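Local coordinates for UPF0045 protein MTH_1187 (Methanothermobacter thermautotrophicus, PDB 1LXN) that is of unknown function but forms a homotetramer of the UPF0045 family and may bind thiamine, at residues 11-15 with 16-20; 37-41 with 42-46. All blocks are in the same frame, centred on the assembly; numbering follows the deposited sequence.

Contact 1 of 2, residues 11-15 with 16-20; sequences LGTCS and TSLSS. With SO4 (sulfate ion), chain E.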
loop_
_atom_site.group_PDB
_atom_site.type_symbol
_atom_site.label_atom_id
_atom_site.label_comp_id
_atom_site.label_asym_id
_atom_site.label_seq_id
_atom_site.Cartn_x
_atom_site.Cartn_y
_atom_site.Cartn_z
ATOM N N LEU A 11 2.131 13.125 9.797
ATOM C CA LEU A 11 1.584 14.454 10.052
ATOM C C LEU A 11 2.489 15.269 10.991
ATOM O O LEU A 11 3.149 14.712 11.864
ATOM C CB LEU A 11 0.189 14.314 10.668
ATOM C CG LEU A 11 -0.817 13.435 9.911
ATOM C CD1 LEU A 11 -2.137 13.392 10.674
ATOM C CD2 LEU A 11 -1.037 13.998 8.509
ATOM N N GLY A 12 2.508 16.588 10.811
ATOM C CA GLY A 12 3.338 17.440 11.647
ATOM C C GLY A 12 4.814 17.250 11.342
ATOM O O GLY A 12 5.666 17.365 12.218
ATOM N N THR A 13 5.102 16.976 10.077
ATOM C CA THR A 13 6.451 16.722 9.580
ATOM C C THR A 13 7.326 17.979 9.398
ATOM O O THR A 13 8.553 17.886 9.334
ATOM C CB THR A 13 6.329 15.922 8.243
ATOM O OG1 THR A 13 6.286 14.518 8.542
ATOM C CG2 THR A 13 7.458 16.213 7.294
ATOM N N CYS A 14 6.682 19.141 9.336
ATOM C CA CYS A 14 7.348 20.430 9.145
ATOM C C CYS A 14 8.084 20.457 7.815
ATOM O O CYS A 14 9.189 20.995 7.699
ATOM C CB CYS A 14 8.316 20.740 10.290
ATOM S SG CYS A 14 8.709 22.513 10.531
ATOM N N SER A 15 7.446 19.852 6.820
ATOM C CA SER A 15 7.944 19.800 5.454
ATOM C C SER A 15 6.825 19.236 4.597
ATOM O O SER A 15 6.226 18.217 4.944
ATOM C CB SER A 15 9.164 18.895 5.339
ATOM O OG SER A 15 9.553 18.779 3.979
ATOM N N THR A 16 6.544 19.895 3.482
ATOM C CA THR A 16 5.491 19.451 2.579
ATOM C C THR A 16 5.981 18.359 1.640
ATOM O O THR A 16 5.229 17.868 0.798
ATOM C CB THR A 16 4.952 20.616 1.740
ATOM O OG1 THR A 16 6.052 21.290 1.116
ATOM C CG2 THR A 16 4.174 21.594 2.625
ATOM N N SER A 17 7.244 17.983 1.777
ATOM C CA SER A 17 7.799 16.924 0.943
ATOM C C SER A 17 7.827 15.652 1.787
ATOM O O SER A 17 8.570 15.571 2.762
ATOM C CB SER A 17 9.208 17.289 0.486
ATOM O OG SER A 17 9.777 16.200 -0.221
ATOM N N LEU A 18 7.020 14.665 1.401
ATOM C CA LEU A 18 6.904 13.411 2.145
ATOM C C LEU A 18 7.508 12.167 1.480
ATOM O O LEU A 18 7.399 11.064 2.018
ATOM C CB LEU A 18 5.423 13.142 2.427
ATOM C CG LEU A 18 4.586 14.314 2.968
ATOM C CD1 LEU A 18 3.161 13.850 3.190
ATOM C CD2 LEU A 18 5.188 14.840 4.273
ATOM N N SER A 19 8.142 12.340 0.325
ATOM C CA SER A 19 8.727 11.227 -0.419
ATOM C C SER A 19 9.677 10.300 0.325
ATOM O O SER A 19 9.667 9.090 0.088
ATOM C CB SER A 19 9.438 11.751 -1.664
ATOM O OG SER A 19 8.496 12.275 -2.573
ATOM N N SER A 20 10.510 10.851 1.204
ATOM C CA SER A 20 11.452 10.019 1.941
ATOM C C SER A 20 10.716 9.160 2.954
ATOM O O SER A 20 11.134 8.038 3.250
ATOM C CB SER A 20 12.506 10.886 2.643
ATOM O OG SER A 20 13.273 11.593 1.685
HETATM S S SO4 E . 8.838 15.643 -3.097
HETATM O O1 SO4 E . 8.483 15.293 -4.419
HETATM O O2 SO4 E . 8.745 17.055 -2.991
HETATM O O3 SO4 E . 10.180 15.213 -2.917
HETATM O O4 SO4 E . 8.046 15.024 -2.103
#

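Contact 2 of 2, residues 37-41 with 42-46; sequences EISGM and GTLLE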
loop_
_atom_site.group_PDB
_atom_site.type_symbol
_atom_site.label_atom_id
_atom_site.label_comp_id
_atom_site.label_asym_id
_atom_site.label_seq_id
_atom_site.Cartn_x
_atom_site.Cartn_y
_atom_site.Cartn_z
ATOM N N GLU A 37 3.003 -1.655 -6.316
ATOM C CA GLU A 37 3.162 -0.746 -7.434
ATOM C C GLU A 37 2.900 0.656 -6.902
ATOM O O GLU A 37 1.810 0.947 -6.406
ATOM C CB GLU A 37 2.169 -1.082 -8.547
ATOM C CG GLU A 37 2.315 -0.207 -9.780
ATOM C CD GLU A 37 1.296 -0.531 -10.865
ATOM O OE1 GLU A 37 0.075 -0.410 -10.602
ATOM O OE2 GLU A 37 1.718 -0.904 -11.982
ATOM N N ILE A 38 3.913 1.513 -6.981
ATOM C CA ILE A 38 3.793 2.887 -6.516
ATOM C C ILE A 38 2.951 3.694 -7.505
ATOM O O ILE A 38 3.265 3.734 -8.690
ATOM C CB ILE A 38 5.192 3.532 -6.388
ATOM C CG1 ILE A 38 6.029 2.742 -5.377
ATOM C CG2 ILE A 38 5.062 4.989 -5.948
ATOM C CD1 ILE A 38 7.505 3.021 -5.445
ATOM N N SER A 39 1.872 4.314 -7.023
ATOM C CA SER A 39 1.005 5.126 -7.877
ATOM C C SER A 39 0.983 6.558 -7.351
ATOM O O SER A 39 1.461 6.835 -6.249
ATOM C CB SER A 39 -0.429 4.580 -7.906
ATOM O OG SER A 39 -1.248 5.246 -6.949
ATOM N N GLY A 40 0.407 7.465 -8.129
ATOM C CA GLY A 40 0.369 8.859 -7.726
ATOM C C GLY A 40 -0.377 9.200 -6.448
ATOM O O GLY A 40 -0.157 10.273 -5.887
HETATM N N MSE A 41 -1.243 8.309 -5.974
HETATM C CA MSE A 41 -2.015 8.592 -4.764
HETATM C C MSE A 41 -1.889 7.557 -3.649
HETATM O O MSE A 41 -2.672 7.568 -2.704
HETATM C CB MSE A 41 -3.493 8.762 -5.125
HETATM C CG MSE A 41 -3.797 9.987 -5.994
HETATM SE SE MSE A 41 -3.390 11.667 -5.102
HETATM C CE MSE A 41 -4.832 11.694 -3.803
ATOM N N GLY A 42 -0.903 6.672 -3.760
ATOM C CA GLY A 42 -0.705 5.634 -2.761
ATOM C C GLY A 42 -0.108 4.401 -3.410
ATOM O O GLY A 42 -0.043 4.319 -4.642
ATOM N N THR A 43 0.338 3.443 -2.602
ATOM C CA THR A 43 0.930 2.222 -3.134
ATOM C C THR A 43 -0.097 1.093 -3.313
ATOM O O THR A 43 -0.833 0.745 -2.387
ATOM C CB THR A 43 2.080 1.723 -2.232
ATOM O OG1 THR A 43 3.073 2.747 -2.124
ATOM C CG2 THR A 43 2.733 0.485 -2.826
ATOM N N LEU A 44 -0.142 0.541 -4.523
ATOM C CA LEU A 44 -1.046 -0.552 -4.860
ATOM C C LEU A 44 -0.407 -1.867 -4.415
ATOM O O LEU A 44 0.804 -2.028 -4.499
ATOM C CB LEU A 44 -1.292 -0.564 -6.371
ATOM C CG LEU A 44 -2.367 0.350 -6.984
ATOM C CD1 LEU A 44 -2.590 1.573 -6.141
ATOM C CD2 LEU A 44 -1.960 0.726 -8.403
ATOM N N LEU A 45 -1.219 -2.805 -3.940
ATOM C CA LEU A 45 -0.697 -4.081 -3.469
ATOM C C LEU A 45 -1.500 -5.290 -3.932
ATOM O O LEU A 45 -2.689 -5.193 -4.240
ATOM C CB LEU A 45 -0.671 -4.099 -1.934
ATOM C CG LEU A 45 0.096 -3.002 -1.181
ATOM C CD1 LEU A 45 -0.356 -2.966 0.275
ATOM C CD2 LEU A 45 1.593 -3.267 -1.273
ATOM N N GLU A 46 -0.823 -6.431 -3.966
ATOM C CA GLU A 46 -1.441 -7.707 -4.302
ATOM C C GLU A 46 -0.855 -8.683 -3.289
ATOM O O GLU A 46 0.362 -8.714 -3.066
ATOM C CB GLU A 46 -1.091 -8.160 -5.717
ATOM C CG GLU A 46 -1.597 -7.245 -6.806
ATOM C CD GLU A 46 -1.268 -7.778 -8.185
ATOM O OE1 GLU A 46 -0.334 -8.601 -8.282
ATOM O OE2 GLU A 46 -1.929 -7.370 -9.164
#

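Contact 1 of 2, residues 11-15 with 16-20
Thr-13 and Leu-18 make the apolar contact of this loop: the methyl CG2 of Thr-13 lies 4.0 Å from CD2 of Leu-18, the two side chains meeting at a slant. The same CD2 also rests on the backbone, 3.6 Å from the carbonyl O of Ser-15, which places one leucine branch against both the methyl and the peptide of the preceding residues. Leu-18 reaches this position with CG anti to its own carbonyl carbon (chi1 -47°), a turn that swings the isobutyl group back over the loop.

The polar contact is a single hydrogen bond round the turn, from the backbone N of Ser-17 to OG of Ser-15, long at 3.3 Å. The angle of 160° at the hydrogen is nonetheless fairly straight. Ser-15 OG stands opposite its own N across the CA–CB bond (chi1 175°), and this extends the hydroxyl forward along the chain to the N-H two residues on. Backbone and side chain thus close a short ring that ties Ser-15 to Ser-17, while Thr-16 between them turns its side chain outward.

The segment is the connection from strand 2-10 to helix 19-29, a beta-to-alpha loop at the surface, far from the centre of the chain. At its start the backbone of Leu-11 is hydrogen-bonded to Arg-71.

An anion sits at the other end, where the helix begins. Ser-19 OG donates a hydrogen bond of 2.8 Å to O4 of a sulfate, probably taken up from the crystallisation liquor. The hydroxyl of Ser-17 faces the same ion, but so closely that its part in the binding is doubtful.

Contact 2 of 2, residues 37-41 with 42-46
Glu-37 and Leu-44 stand side by side on one face of the hairpin, pointing the same way. Their CB atoms are 4.1 Å apart, and CG of Glu-37, anti to the backbone N (chi1 -178°), continues into an extended chain that carries the carboxylate alongside the leucine and brings OE1 to 3.2 Å from CD2 of Leu-44. Beneath them the backbones of this hydrogen-bonded pair are joined twice: Leu-44 N donates to Glu-37 O at 2.7 Å, and Glu-37 N donates to Leu-44 O at 2.9 Å. The other branch of Leu-44 leans along the strand toward the turn, its CD1 lying 4.0 Å from Ser-39 OG.

Ser-39 shares this face. Its hydroxyl donates to Gly-42 O at 2.8 Å, with the donor tilted only 15° from the carbonyl plane, and accepts from Met-41 N in an ST turn; Ser-39 N also donates to Gly-42 O, so one carbonyl is gripped by two donors of one residue. A type I turn from Ser-39 to Gly-42 closes a beta hairpin between strands 35-39 and 42-47, although the bond from Gly-42 N to Ser-39 O is weak. An alanine at Ser-39 would remove the hydroxyl and would probably leave Met-41 N without this acceptor, with Gly-42 O held by a backbone donor alone. At Gly-42 the backbone angles would jam a CB against Met-41 O.

On the reverse face Thr-43, in a non-hydrogen-bonded pair with Ile-38, lays its methyl CG2 3.7 Å from Glu-37 O, and its side chain also touches Val-26 of helix 19-29.

Overall arrangement
Both contacts are surface contacts, but they lie at different depths: the hairpin of contact 2 is centred about 6 Å from the centre of the chain, the loop of contact 1 about 18 Å. Their centres are 19 Å apart and they do not touch. Contact 1 leads into helix 19-29, while contact 2 joins strands 35-39 and 42-47; Thr-43 and Leu-45 of the latter carry side chains onto that helix, so the same helix is entered from contact 1 and touched further along by contact 2. In chemistry, contact 1 relies on one long backbone-to-hydroxyl bond and a methyl contact, whereas contact 2 has paired backbone bonds reinforced by a serine hydroxyl.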